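Local coordinates for uncharacterized protein, DUF633, LMOf2365_1472 (Listeria monocytogenes str. 4b F2365, PDB 3GNL), which is uncharacterized but probably methylates N1 of adenine 22 in tRNA, using a Rossmann-like methyltransferase domain, at residues Ala16-Lys21 against Lys120-Pro125; Asn22-Asp27 against Ala90-Val95; Ala26-Asp31 against Leu82-Lys87; Ser46-Gly51 against Glu72-Arg77. All blocks are in the same frame, centred on the assembly; numbering follows the deposited sequence.

Interaction 1: residues Ala16-Lys21 against Lys120-Pro125; sequences ASYITK and KLILQP
Lys120 NZ is gripped by two groups, Tyr18 O of the loop before strand 23-28 and Glu23 OE2 of that strand. Lys120 NZ donates to the backbone O of Tyr18 at 2.7 Å. The C=O...N angle is 162°, so the donor sits almost straight out from the carbonyl. Lys120 CE follows at 3.3 Å from the same Tyr18 O. The lysine chain leaves the strand with CG opposite the backbone N (chi1 -177°), and a bend at chi3 (55°) turns its end to the loop. Glu23 OE2 forms a salt bridge with NZ and also accepts from the backbone N of Thr20 and Lys21. This carboxylate thus ties the lysine and the loop together. Lys21 NZ lies 5.5 Å from Lys120 NZ, and the glutamate probably eases the like charges.

Beside this polar grip lies an apolar patch. Ile122 sends CD1 toward the loop, where it meets Tyr18 CB at 3.7 Å and Ile19 CG1 at 3.6 Å. The two isoleucine side chains cross at about a right angle. The Tyr18 ring runs on past Ile122 to Val160, Ser145 and Ala147 of the antiparallel strands. A type I turn from Ala16 to Ile19, closed by Ile19 N to Ala16 O, shapes the loop. The arrangement packs the lead-in to the first strand against strand 120-125, the last parallel strand before the antiparallel pair of a Rossmann-like methyltransferase sheet.

Interaction 2: residues Asn22-Asp27 against Ala90-Val95; sequences NERIAD and AIDTIV
Arg24 and Asp92 open the pairing of two parallel neighbours, strands 23-28 and 93-99, in the Rossmann-like sheet. In strand order these are the first and the fourth, the central pair of the methyltransferase fold. Arg24 N donates to Asp92 OD2 at 2.9 Å, with a nearly straight angle of 168°. The carboxylate oxygen uses its anti lone pair. Arg24 O then takes two donors, Asp92 N at 2.7 Å and Thr93 N at 3.1 Å. Further on, Ala26 N bonds to Thr93 O, and Val95 N to Ala26 O, in regular parallel register.

The Arg24 side chain first passes Asp92 OD2, with Arg24 CB at 3.6 Å, and the guanidinium goes on beyond it. The guanidinium and carboxylate planes are about perpendicular. A bend at chi3 brings Arg24 CD to 3.3 Å from Ala90 O, and this oxygen lies at the edge of the guanidinium, in its plane. NE bonds to Asp89 O. Ile91 packs CG2 on Ala26 CB at 4.2 Å, on the face that Ile94 shares. On the other face Ile25 CG2 touches Thr93 CB at 4.0 Å. Asp27 OD1 rests on Val95 CG1 there, and the partner of its OD2 is Ser30.

Glu23 has its chi1 displaced to -28°, off any staggered position, and is extended beyond CG as it reaches across to Thr93. Thr93 OG1 donates to Glu23 OE1 at 2.5 Å, meeting OE1 from above the carboxylate plane, 38° out of it.

Interaction 3: residues Ala26-Asp31 against Leu82-Lys87; sequences ADIGSD and LAVIEK
Ile28 drives its CD1 methyl into a small apolar cluster formed by the loop after strand 74-78. Leu82 CD2 meets Ile28 CD1 at 3.6 Å, and it lies equally close to CG1 of the same isoleucine. The two side chains cross at about a right angle. Val84 CG2 touches Ile28 CD1 at 3.8 Å. These two side chains run past one another in opposite senses. In Ile28 chi1 of -50° and chi2 of -64° fold CD1 back, which brings it between the two loop residues. Next along the strand face, Ile85 CD1 covers Ala26 CB at 3.8 Å.

The contact lies on the face of the Rossmann-like sheet that carries Ala26 and Ile28, where strand 23-28 runs out into the loop before helix 34-41. That loop follows the first strand, the place where methyltransferases of this fold usually bind the cofactor. A type II turn from Asp27 to Ser30 makes the exit, with Gly29 at positive phi.

Further out, Ser30 OG meets Asp27 OD2 from above the carboxylate plane and so links the first and last residues of the turn. The loop side is held by Ile85 N bonded to Leu82 O. Lys114 NZ donates to the backbone O of both Leu82 and Ile85, and Arg77 NH1 to that of Val84.

Interaction 4: residues Ser46-Gly51 against Glu72-Arg77; sequences SFAIAG and EQIDVR
Ala48 and Ala50 form the apolar centre with Ile74 and Val76. Ala48 CB packs on Ile74 CG1 at 4.1 Å, and Ala50 CB on Val76 CG2 at 4.3 Å. On the reverse face Ile49 lays CD1 over one face of the Arg77 guanidinium, 3.7 Å from NH1 and offset toward the rim. Arg77 stretches out from CG to NE (chi2 -178°), which carries its head back alongside Ile49.

The backbones are joined in parallel register by Ala48 N to Gln73 O, Asp75 N to Ala48 O, Ala50 N to Asp75 O and Arg77 N to Ala50 O.

At the polar edge Arg77 NH2 makes a salt bridge to Asp75 OD2 at 3.0 Å. Its NH1 forms a salt bridge with Asp89 OD2. Asp75 OD2 also meets the edge of the Phe47 ring, 3.4 Å from CZ, with carboxylate and ring planes 84° apart. Gln73 NE2 donates to Ser46 O at 3.1 Å, from above the carbonyl plane.

The two strands belong to a beta-alpha-beta unit whose helix 55-67 covers Ile74 and Val76. Helix 34-41 packs on Ala48 and Ile74. Strand 23-28 flanks strand 45-52 on its other side, and strand 74-78 closes this end of the sheet.

All four contacts reach one sheet. Interactions 2 and 4 pair parallel strands by backbone bonds. Interaction 2 is more buried, while interaction 4 lies at the sheet edge, where an arginine and an aspartate line one face. Interaction 3 is also buried but apolar, a loop laid on the sheet face. It shares Ala26 and Asp27 with interaction 2. Interaction 1 is partly buried and mixes a lysine grip with isoleucine packing. It touches interaction 2 through a buried glutamate and through backbone pairing of strands 120-125 and 93-99. Strand 23-28 joins interactions 2 and 3, and its bonds to strand 45-52 connect both with interaction 4. Interaction 1 stays clear of interactions 3 and 4.

Interaction 1: residues Ala16-Lys21 against Lys120-Pro125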
loop_
_atom_site.group_PDB
_atom_site.type_symbol
_atom_site.label_atom_id
_atom_site.label_comp_id
_atom_site.label_asym_id
_atom_site.label_seq_id
_atom_site.Cartn_x
_atom_site.Cartn_y
_atom_site.Cartn_z
ATOM N N ALA A 16 -4.184 -10.369 1.538
ATOM C CA ALA A 16 -5.338 -11.255 1.273
ATOM C C ALA A 16 -6.268 -11.340 2.469
ATOM O O ALA A 16 -7.473 -11.546 2.281
ATOM C CB ALA A 16 -4.856 -12.627 0.881
ATOM N N SER A 17 -5.714 -11.147 3.669
ATOM C CA SER A 17 -6.527 -11.327 4.893
ATOM C C SER A 17 -7.633 -10.270 4.987
ATOM O O SER A 17 -8.558 -10.422 5.787
ATOM C CB SER A 17 -5.664 -11.284 6.161
ATOM O OG SER A 17 -5.328 -9.957 6.482
ATOM N N TYR A 18 -7.528 -9.197 4.209
ATOM C CA TYR A 18 -8.513 -8.128 4.175
ATOM C C TYR A 18 -9.593 -8.343 3.138
ATOM O O TYR A 18 -10.477 -7.516 2.998
ATOM C CB TYR A 18 -7.827 -6.780 3.996
ATOM C CG TYR A 18 -6.957 -6.425 5.198
ATOM C CD1 TYR A 18 -7.536 -6.170 6.455
ATOM C CD2 TYR A 18 -5.576 -6.329 5.066
ATOM C CE1 TYR A 18 -6.741 -5.838 7.568
ATOM C CE2 TYR A 18 -4.746 -5.976 6.180
ATOM C CZ TYR A 18 -5.354 -5.723 7.405
ATOM O OH TYR A 18 -4.567 -5.387 8.501
ATOM N N ILE A 19 -9.530 -9.479 2.440
ATOM C CA ILE A 19 -10.588 -9.837 1.459
ATOM C C ILE A 19 -11.411 -10.884 2.187
ATOM O O ILE A 19 -10.906 -11.922 2.509
ATOM C CB ILE A 19 -9.966 -10.474 0.194
ATOM C CG1 ILE A 19 -9.062 -9.450 -0.517
ATOM C CG2 ILE A 19 -11.063 -10.977 -0.761
ATOM C CD1 ILE A 19 -8.168 -10.023 -1.644
ATOM N N THR A 20 -12.682 -10.586 2.488
ATOM C CA THR A 20 -13.407 -11.404 3.462
ATOM C C THR A 20 -14.835 -11.777 3.083
ATOM O O THR A 20 -15.420 -12.667 3.698
ATOM C CB THR A 20 -13.475 -10.660 4.865
ATOM O OG1 THR A 20 -14.099 -9.388 4.685
ATOM C CG2 THR A 20 -12.079 -10.483 5.457
ATOM N N LYS A 21 -15.400 -11.082 2.124
ATOM C CA LYS A 21 -16.862 -11.118 1.950
ATOM C C LYS A 21 -17.291 -11.741 0.625
ATOM O O LYS A 21 -18.280 -11.297 0.009
ATOM C CB LYS A 21 -17.418 -9.710 2.065
ATOM C CG LYS A 21 -17.165 -9.042 3.423
ATOM C CD LYS A 21 -17.128 -7.523 3.268
ATOM C CE LYS A 21 -18.456 -6.981 2.756
ATOM N NZ LYS A 21 -18.313 -5.612 2.215
ATOM N N LYS A 120 -13.773 -0.969 -1.333
ATOM C CA LYS A 120 -12.608 -1.315 -0.520
ATOM C C LYS A 120 -11.361 -1.224 -1.367
ATOM O O LYS A 120 -11.332 -1.705 -2.507
ATOM C CB LYS A 120 -12.762 -2.684 0.121
ATOM C CG LYS A 120 -11.606 -3.119 1.061
ATOM C CD LYS A 120 -11.954 -4.211 2.078
ATOM C CE LYS A 120 -12.519 -5.459 1.392
ATOM N NZ LYS A 120 -12.825 -6.387 2.486
ATOM N N LEU A 121 -10.319 -0.564 -0.838
ATOM C CA LEU A 121 -8.986 -0.603 -1.465
ATOM C C LEU A 121 -8.070 -1.225 -0.441
ATOM O O LEU A 121 -8.123 -0.901 0.749
ATOM C CB LEU A 121 -8.430 0.797 -1.821
ATOM C CG LEU A 121 -9.272 1.711 -2.694
ATOM C CD1 LEU A 121 -8.714 3.164 -2.777
ATOM C CD2 LEU A 121 -9.375 1.101 -4.082
ATOM N N ILE A 122 -7.219 -2.133 -0.910
ATOM C CA ILE A 122 -6.172 -2.706 -0.057
ATOM C C ILE A 122 -4.828 -2.370 -0.722
ATOM O O ILE A 122 -4.530 -2.842 -1.862
ATOM C CB ILE A 122 -6.282 -4.216 0.061
ATOM C CG1 ILE A 122 -7.656 -4.599 0.646
ATOM C CG2 ILE A 122 -5.174 -4.722 0.968
ATOM C CD1 ILE A 122 -8.049 -6.085 0.386
ATOM N N LEU A 123 -4.056 -1.473 -0.091
ATOM C CA LEU A 123 -2.872 -0.931 -0.799
ATOM C C LEU A 123 -1.640 -1.298 0.015
ATOM O O LEU A 123 -1.649 -1.243 1.255
ATOM C CB LEU A 123 -2.978 0.602 -0.917
ATOM C CG LEU A 123 -4.276 1.122 -1.491
ATOM C CD1 LEU A 123 -4.171 2.665 -1.520
ATOM C CD2 LEU A 123 -4.549 0.521 -2.883
ATOM N N GLN A 124 -0.576 -1.693 -0.692
ATOM C CA GLN A 124 0.652 -2.069 -0.004
ATOM C C GLN A 124 1.793 -1.368 -0.734
ATOM O O GLN A 124 2.366 -1.926 -1.643
ATOM C CB GLN A 124 0.801 -3.585 0.049
ATOM C CG GLN A 124 2.034 -4.046 0.880
ATOM C CD GLN A 124 3.281 -4.094 0.034
ATOM O OE1 GLN A 124 3.302 -4.787 -0.965
ATOM N NE2 GLN A 124 4.309 -3.315 0.410
ATOM N N PRO A 125 2.120 -0.141 -0.303
ATOM C CA PRO A 125 3.218 0.607 -0.950
ATOM C C PRO A 125 4.586 0.235 -0.375
ATOM O O PRO A 125 4.717 0.023 0.832
ATOM C CB PRO A 125 2.906 2.050 -0.607
ATOM C CG PRO A 125 2.253 1.962 0.790
ATOM C CD PRO A 125 1.436 0.655 0.718
#

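Interaction 2: residues Asn22-Asp27 against Ala90-Val95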
loop_
_atom_site.group_PDB
_atom_site.type_symbol
_atom_site.label_atom_id
_atom_site.label_comp_id
_atom_site.label_asym_id
_atom_site.label_seq_id
_atom_site.Cartn_x
_atom_site.Cartn_y
_atom_site.Cartn_z
ATOM N N ASN A 22 -16.539 -12.743 0.168
ATOM C CA ASN A 22 -16.833 -13.361 -1.140
ATOM C C ASN A 22 -16.995 -12.250 -2.221
ATOM O O ASN A 22 -17.981 -12.178 -2.945
ATOM C CB ASN A 22 -18.085 -14.262 -1.030
ATOM C CG ASN A 22 -18.281 -15.169 -2.246
ATOM O OD1 ASN A 22 -19.367 -15.199 -2.827
ATOM N ND2 ASN A 22 -17.242 -15.927 -2.621
ATOM N N GLU A 23 -15.970 -11.396 -2.313
ATOM C CA GLU A 23 -15.949 -10.158 -3.117
ATOM C C GLU A 23 -15.505 -10.342 -4.578
ATOM O O GLU A 23 -14.832 -11.321 -4.896
ATOM C CB GLU A 23 -14.966 -9.154 -2.414
ATOM C CG GLU A 23 -14.898 -9.436 -0.869
ATOM C CD GLU A 23 -14.005 -8.487 -0.087
ATOM O OE1 GLU A 23 -13.221 -7.761 -0.720
ATOM O OE2 GLU A 23 -14.074 -8.532 1.166
ATOM N N ARG A 24 -15.885 -9.410 -5.447
ATOM C CA ARG A 24 -15.322 -9.301 -6.796
ATOM C C ARG A 24 -14.106 -8.363 -6.706
ATOM O O ARG A 24 -14.237 -7.167 -6.346
ATOM C CB ARG A 24 -16.343 -8.813 -7.836
ATOM C CG ARG A 24 -17.532 -9.770 -7.925
ATOM C CD ARG A 24 -18.617 -9.209 -8.842
ATOM N NE ARG A 24 -18.192 -9.080 -10.232
ATOM C CZ ARG A 24 -18.081 -10.081 -11.111
ATOM N NH1 ARG A 24 -18.349 -11.351 -10.757
ATOM N NH2 ARG A 24 -17.664 -9.801 -12.336
ATOM N N ILE A 25 -12.935 -8.925 -6.953
ATOM C CA ILE A 25 -11.683 -8.147 -6.721
ATOM C C ILE A 25 -10.917 -7.855 -7.997
ATOM O O ILE A 25 -11.043 -8.559 -9.000
ATOM C CB ILE A 25 -10.767 -8.840 -5.729
ATOM C CG1 ILE A 25 -10.080 -10.068 -6.374
ATOM C CG2 ILE A 25 -11.529 -9.227 -4.402
ATOM C CD1 ILE A 25 -9.040 -10.761 -5.478
ATOM N N ALA A 26 -10.106 -6.806 -7.976
ATOM C CA ALA A 26 -9.111 -6.583 -9.016
ATOM C C ALA A 26 -7.747 -6.364 -8.386
ATOM O O ALA A 26 -7.595 -5.462 -7.556
ATOM C CB ALA A 26 -9.477 -5.422 -9.928
ATOM N N ASP A 27 -6.785 -7.197 -8.780
ATOM C CA ASP A 27 -5.421 -7.140 -8.299
ATOM C C ASP A 27 -4.534 -6.522 -9.385
ATOM O O ASP A 27 -4.184 -7.187 -10.371
ATOM C CB ASP A 27 -4.946 -8.563 -7.932
ATOM C CG ASP A 27 -3.601 -8.579 -7.240
ATOM O OD1 ASP A 27 -3.148 -7.488 -6.834
ATOM O OD2 ASP A 27 -3.006 -9.663 -7.087
ATOM N N ALA A 90 -18.235 -4.750 -12.148
ATOM C CA ALA A 90 -18.806 -4.654 -10.809
ATOM C C ALA A 90 -17.804 -5.068 -9.714
ATOM O O ALA A 90 -18.076 -5.919 -8.870
ATOM C CB ALA A 90 -20.091 -5.474 -10.709
ATOM N N ILE A 91 -16.626 -4.451 -9.746
ATOM C CA ILE A 91 -15.573 -4.758 -8.768
ATOM C C ILE A 91 -15.854 -4.117 -7.401
ATOM O O ILE A 91 -16.216 -2.935 -7.346
ATOM C CB ILE A 91 -14.249 -4.245 -9.327
ATOM C CG1 ILE A 91 -13.866 -4.988 -10.614
ATOM C CG2 ILE A 91 -13.134 -4.280 -8.246
ATOM C CD1 ILE A 91 -13.784 -6.498 -10.530
ATOM N N ASP A 92 -15.729 -4.900 -6.332
ATOM C CA ASP A 92 -15.986 -4.459 -4.961
ATOM C C ASP A 92 -14.700 -3.963 -4.285
ATOM O O ASP A 92 -14.727 -2.967 -3.527
ATOM C CB ASP A 92 -16.569 -5.582 -4.099
ATOM C CG ASP A 92 -17.872 -6.126 -4.670
ATOM O OD1 ASP A 92 -18.801 -5.303 -4.779
ATOM O OD2 ASP A 92 -17.927 -7.331 -5.012
ATOM N N THR A 93 -13.604 -4.656 -4.579
ATOM C CA THR A 93 -12.327 -4.447 -3.889
ATOM C C THR A 93 -11.194 -4.331 -4.900
ATOM O O THR A 93 -11.085 -5.165 -5.785
ATOM C CB THR A 93 -12.092 -5.584 -2.939
ATOM O OG1 THR A 93 -13.160 -5.592 -1.995
ATOM C CG2 THR A 93 -10.777 -5.372 -2.170
ATOM N N ILE A 94 -10.297 -3.345 -4.744
ATOM C CA ILE A 94 -9.102 -3.279 -5.580
ATOM C C ILE A 94 -7.874 -3.416 -4.690
ATOM O O ILE A 94 -7.824 -2.761 -3.620
ATOM C CB ILE A 94 -8.981 -1.954 -6.352
ATOM C CG1 ILE A 94 -10.203 -1.695 -7.267
ATOM C CG2 ILE A 94 -7.668 -1.913 -7.170
ATOM C CD1 ILE A 94 -10.149 -0.360 -7.957
ATOM N N VAL A 95 -6.967 -4.323 -5.101
ATOM C CA VAL A 95 -5.671 -4.539 -4.431
ATOM C C VAL A 95 -4.590 -3.940 -5.285
ATOM O O VAL A 95 -4.554 -4.186 -6.473
ATOM C CB VAL A 95 -5.375 -6.042 -4.261
ATOM C CG1 VAL A 95 -4.032 -6.322 -3.608
ATOM C CG2 VAL A 95 -6.492 -6.741 -3.482
#

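Interaction 3: residues Ala26-Asp31 against Leu82-Lys87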
loop_
_atom_site.group_PDB
_atom_site.type_symbol
_atom_site.label_atom_id
_atom_site.label_comp_id
_atom_site.label_asym_id
_atom_site.label_seq_id
_atom_site.Cartn_x
_atom_site.Cartn_y
_atom_site.Cartn_z
ATOM N N ALA A 26 -10.106 -6.806 -7.976
ATOM C CA ALA A 26 -9.111 -6.583 -9.016
ATOM C C ALA A 26 -7.747 -6.364 -8.386
ATOM O O ALA A 26 -7.595 -5.462 -7.556
ATOM C CB ALA A 26 -9.477 -5.422 -9.928
ATOM N N ASP A 27 -6.785 -7.197 -8.780
ATOM C CA ASP A 27 -5.421 -7.140 -8.299
ATOM C C ASP A 27 -4.534 -6.522 -9.385
ATOM O O ASP A 27 -4.184 -7.187 -10.371
ATOM C CB ASP A 27 -4.946 -8.563 -7.932
ATOM C CG ASP A 27 -3.601 -8.579 -7.240
ATOM O OD1 ASP A 27 -3.148 -7.488 -6.834
ATOM O OD2 ASP A 27 -3.006 -9.663 -7.087
ATOM N N ILE A 28 -4.134 -5.282 -9.149
ATOM C CA ILE A 28 -3.403 -4.494 -10.131
ATOM C C ILE A 28 -1.917 -4.755 -10.041
ATOM O O ILE A 28 -1.322 -4.562 -8.966
ATOM C CB ILE A 28 -3.680 -3.037 -9.888
ATOM C CG1 ILE A 28 -5.191 -2.825 -9.779
ATOM C CG2 ILE A 28 -3.000 -2.196 -10.976
ATOM C CD1 ILE A 28 -6.027 -3.157 -11.127
ATOM N N GLY A 29 -1.280 -5.136 -11.138
ATOM C CA GLY A 29 0.116 -5.562 -11.045
ATOM C C GLY A 29 0.268 -6.806 -10.205
ATOM O O GLY A 29 1.193 -6.938 -9.363
ATOM N N SER A 30 -0.621 -7.764 -10.433
ATOM C CA SER A 30 -0.672 -8.967 -9.593
ATOM C C SER A 30 0.627 -9.755 -9.645
ATOM O O SER A 30 1.214 -9.958 -10.729
ATOM C CB SER A 30 -1.783 -9.850 -10.151
ATOM O OG SER A 30 -2.011 -10.935 -9.280
ATOM N N ASP A 31 1.081 -10.221 -8.491
ATOM C CA ASP A 31 2.264 -11.043 -8.419
ATOM C C ASP A 31 1.902 -12.471 -8.826
ATOM O O ASP A 31 1.446 -13.233 -7.968
ATOM C CB ASP A 31 2.794 -10.987 -6.977
ATOM C CG ASP A 31 4.135 -11.658 -6.823
ATOM O OD1 ASP A 31 4.610 -12.323 -7.779
ATOM O OD2 ASP A 31 4.707 -11.542 -5.716
ATOM N N LEU A 82 -5.501 0.913 -13.718
ATOM C CA LEU A 82 -6.930 0.542 -13.668
ATOM C C LEU A 82 -7.607 0.423 -15.048
ATOM O O LEU A 82 -8.820 0.212 -15.067
ATOM C CB LEU A 82 -7.746 1.443 -12.740
ATOM C CG LEU A 82 -7.207 1.670 -11.311
ATOM C CD1 LEU A 82 -8.169 2.434 -10.448
ATOM C CD2 LEU A 82 -6.799 0.325 -10.659
ATOM N N ALA A 83 -6.825 0.528 -16.128
ATOM C CA ALA A 83 -7.301 0.308 -17.532
ATOM C C ALA A 83 -7.845 -1.122 -17.694
ATOM O O ALA A 83 -8.602 -1.412 -18.633
ATOM C CB ALA A 83 -6.198 0.564 -18.531
ATOM N N VAL A 84 -7.494 -2.008 -16.771
ATOM C CA VAL A 84 -7.955 -3.385 -16.875
ATOM C C VAL A 84 -9.348 -3.570 -16.282
ATOM O O VAL A 84 -9.936 -4.640 -16.421
ATOM C CB VAL A 84 -6.951 -4.399 -16.255
ATOM C CG1 VAL A 84 -5.592 -4.349 -16.964
ATOM C CG2 VAL A 84 -6.850 -4.211 -14.683
ATOM N N ILE A 85 -9.888 -2.546 -15.639
ATOM C CA ILE A 85 -11.198 -2.615 -15.000
ATOM C C ILE A 85 -12.240 -1.958 -15.894
ATOM O O ILE A 85 -11.980 -0.935 -16.519
ATOM C CB ILE A 85 -11.220 -1.905 -13.614
ATOM C CG1 ILE A 85 -10.339 -2.633 -12.603
ATOM C CG2 ILE A 85 -12.631 -1.821 -13.049
ATOM C CD1 ILE A 85 -10.326 -1.923 -11.253
ATOM N N GLU A 86 -13.422 -2.557 -15.941
ATOM C CA GLU A 86 -14.527 -1.948 -16.668
ATOM C C GLU A 86 -15.735 -1.848 -15.738
ATOM O O GLU A 86 -15.874 -2.642 -14.792
ATOM C CB GLU A 86 -14.832 -2.769 -17.922
ATOM C CG GLU A 86 -15.063 -1.936 -19.161
ATOM C CD GLU A 86 -13.789 -1.296 -19.704
ATOM O OE1 GLU A 86 -12.858 -2.037 -20.100
ATOM O OE2 GLU A 86 -13.732 -0.042 -19.752
ATOM N N LYS A 87 -16.599 -0.856 -15.986
ATOM C CA LYS A 87 -17.809 -0.656 -15.165
ATOM C C LYS A 87 -18.626 -1.937 -14.996
ATOM O O LYS A 87 -19.061 -2.250 -13.883
ATOM C CB LYS A 87 -18.692 0.473 -15.729
#

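Interaction 4: residues Ser46-Gly51 against Glu72-Arg77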
loop_
_atom_site.group_PDB
_atom_site.type_symbol
_atom_site.label_atom_id
_atom_site.label_comp_id
_atom_site.label_asym_id
_atom_site.label_seq_id
_atom_site.Cartn_x
_atom_site.Cartn_y
_atom_site.Cartn_z
ATOM N N SER A 46 -15.091 -14.159 -5.131
ATOM C CA SER A 46 -15.930 -14.912 -6.082
ATOM C C SER A 46 -15.483 -14.746 -7.525
ATOM O O SER A 46 -15.850 -15.557 -8.391
ATOM C CB SER A 46 -17.394 -14.522 -5.913
ATOM O OG SER A 46 -17.574 -13.132 -6.130
ATOM N N PHE A 47 -14.678 -13.709 -7.789
ATOM C CA PHE A 47 -14.229 -13.360 -9.116
ATOM C C PHE A 47 -13.010 -12.464 -8.906
ATOM O O PHE A 47 -12.992 -11.697 -7.935
ATOM C CB PHE A 47 -15.320 -12.623 -9.885
ATOM C CG PHE A 47 -14.844 -12.028 -11.167
ATOM C CD1 PHE A 47 -14.628 -12.826 -12.287
ATOM C CD2 PHE A 47 -14.584 -10.653 -11.264
ATOM C CE1 PHE A 47 -14.161 -12.247 -13.490
ATOM C CE2 PHE A 47 -14.125 -10.089 -12.444
ATOM C CZ PHE A 47 -13.917 -10.872 -13.568
ATOM N N ALA A 48 -12.007 -12.574 -9.782
ATOM C CA ALA A 48 -10.874 -11.648 -9.779
ATOM C C ALA A 48 -10.455 -11.250 -11.175
ATOM O O ALA A 48 -10.464 -12.077 -12.090
ATOM C CB ALA A 48 -9.698 -12.257 -9.079
ATOM N N ILE A 49 -10.036 -10.003 -11.325
ATOM C CA ILE A 49 -9.214 -9.544 -12.455
ATOM C C ILE A 49 -7.770 -9.514 -11.956
ATOM O O ILE A 49 -7.503 -8.942 -10.885
ATOM C CB ILE A 49 -9.606 -8.124 -12.888
ATOM C CG1 ILE A 49 -11.080 -8.095 -13.375
ATOM C CG2 ILE A 49 -8.648 -7.588 -13.945
ATOM C CD1 ILE A 49 -11.667 -6.657 -13.499
ATOM N N ALA A 50 -6.865 -10.148 -12.685
ATOM C CA ALA A 50 -5.439 -9.979 -12.429
ATOM C C ALA A 50 -4.856 -9.095 -13.520
ATOM O O ALA A 50 -4.748 -9.519 -14.679
ATOM C CB ALA A 50 -4.757 -11.322 -12.359
ATOM N N GLY A 51 -4.487 -7.861 -13.164
ATOM C CA GLY A 51 -3.945 -6.909 -14.157
ATOM C C GLY A 51 -2.440 -6.980 -14.283
ATOM O O GLY A 51 -1.739 -7.186 -13.312
ATOM N N GLU A 72 -12.223 -19.913 -15.100
ATOM C CA GLU A 72 -13.625 -19.478 -15.109
ATOM C C GLU A 72 -13.915 -18.368 -14.096
ATOM O O GLU A 72 -14.894 -17.630 -14.245
ATOM C CB GLU A 72 -14.598 -20.660 -14.923
ATOM C CG GLU A 72 -14.742 -21.556 -16.172
ATOM C CD GLU A 72 -15.862 -22.584 -16.046
ATOM O OE1 GLU A 72 -15.571 -23.796 -16.063
ATOM O OE2 GLU A 72 -17.037 -22.183 -15.923
ATOM N N GLN A 73 -13.052 -18.239 -13.080
ATOM C CA GLN A 73 -13.271 -17.233 -12.019
ATOM C C GLN A 73 -12.300 -16.051 -12.036
ATOM O O GLN A 73 -12.526 -15.077 -11.322
ATOM C CB GLN A 73 -13.264 -17.902 -10.642
ATOM C CG GLN A 73 -14.622 -18.590 -10.319
ATOM C CD GLN A 73 -14.649 -19.235 -8.947
ATOM O OE1 GLN A 73 -14.074 -20.308 -8.752
ATOM N NE2 GLN A 73 -15.351 -18.600 -7.985
ATOM N N ILE A 74 -11.243 -16.145 -12.845
ATOM C CA ILE A 74 -10.187 -15.129 -12.879
ATOM C C ILE A 74 -9.814 -14.768 -14.294
ATOM O O ILE A 74 -9.425 -15.644 -15.102
ATOM C CB ILE A 74 -8.936 -15.558 -12.125
ATOM C CG1 ILE A 74 -9.302 -15.996 -10.681
ATOM C CG2 ILE A 74 -7.898 -14.440 -12.165
ATOM C CD1 ILE A 74 -8.159 -16.573 -9.960
ATOM N N ASP A 75 -9.963 -13.488 -14.592
ATOM C CA ASP A 75 -9.607 -12.934 -15.871
ATOM C C ASP A 75 -8.238 -12.298 -15.709
ATOM O O ASP A 75 -8.034 -11.450 -14.832
ATOM C CB ASP A 75 -10.583 -11.834 -16.298
ATOM C CG ASP A 75 -11.977 -12.359 -16.723
ATOM O OD1 ASP A 75 -12.127 -13.582 -17.015
ATOM O OD2 ASP A 75 -12.924 -11.523 -16.775
ATOM N N VAL A 76 -7.296 -12.715 -16.527
ATOM C CA VAL A 76 -6.007 -12.049 -16.579
ATOM C C VAL A 76 -6.037 -11.081 -17.734
ATOM O O VAL A 76 -6.322 -11.463 -18.882
ATOM C CB VAL A 76 -4.843 -13.034 -16.707
ATOM C CG1 VAL A 76 -3.478 -12.302 -16.692
ATOM C CG2 VAL A 76 -4.935 -14.095 -15.602
ATOM N N ARG A 77 -5.757 -9.818 -17.434
ATOM C CA ARG A 77 -5.826 -8.772 -18.424
ATOM C C ARG A 77 -4.564 -7.906 -18.491
ATOM O O ARG A 77 -3.973 -7.562 -17.454
ATOM C CB ARG A 77 -7.006 -7.877 -18.108
ATOM C CG ARG A 77 -8.352 -8.607 -18.190
ATOM C CD ARG A 77 -9.511 -7.672 -17.920
ATOM N NE ARG A 77 -10.767 -8.406 -17.670
ATOM C CZ ARG A 77 -11.924 -7.834 -17.334
ATOM N NH1 ARG A 77 -12.024 -6.508 -17.147
ATOM N NH2 ARG A 77 -13.009 -8.588 -17.128
#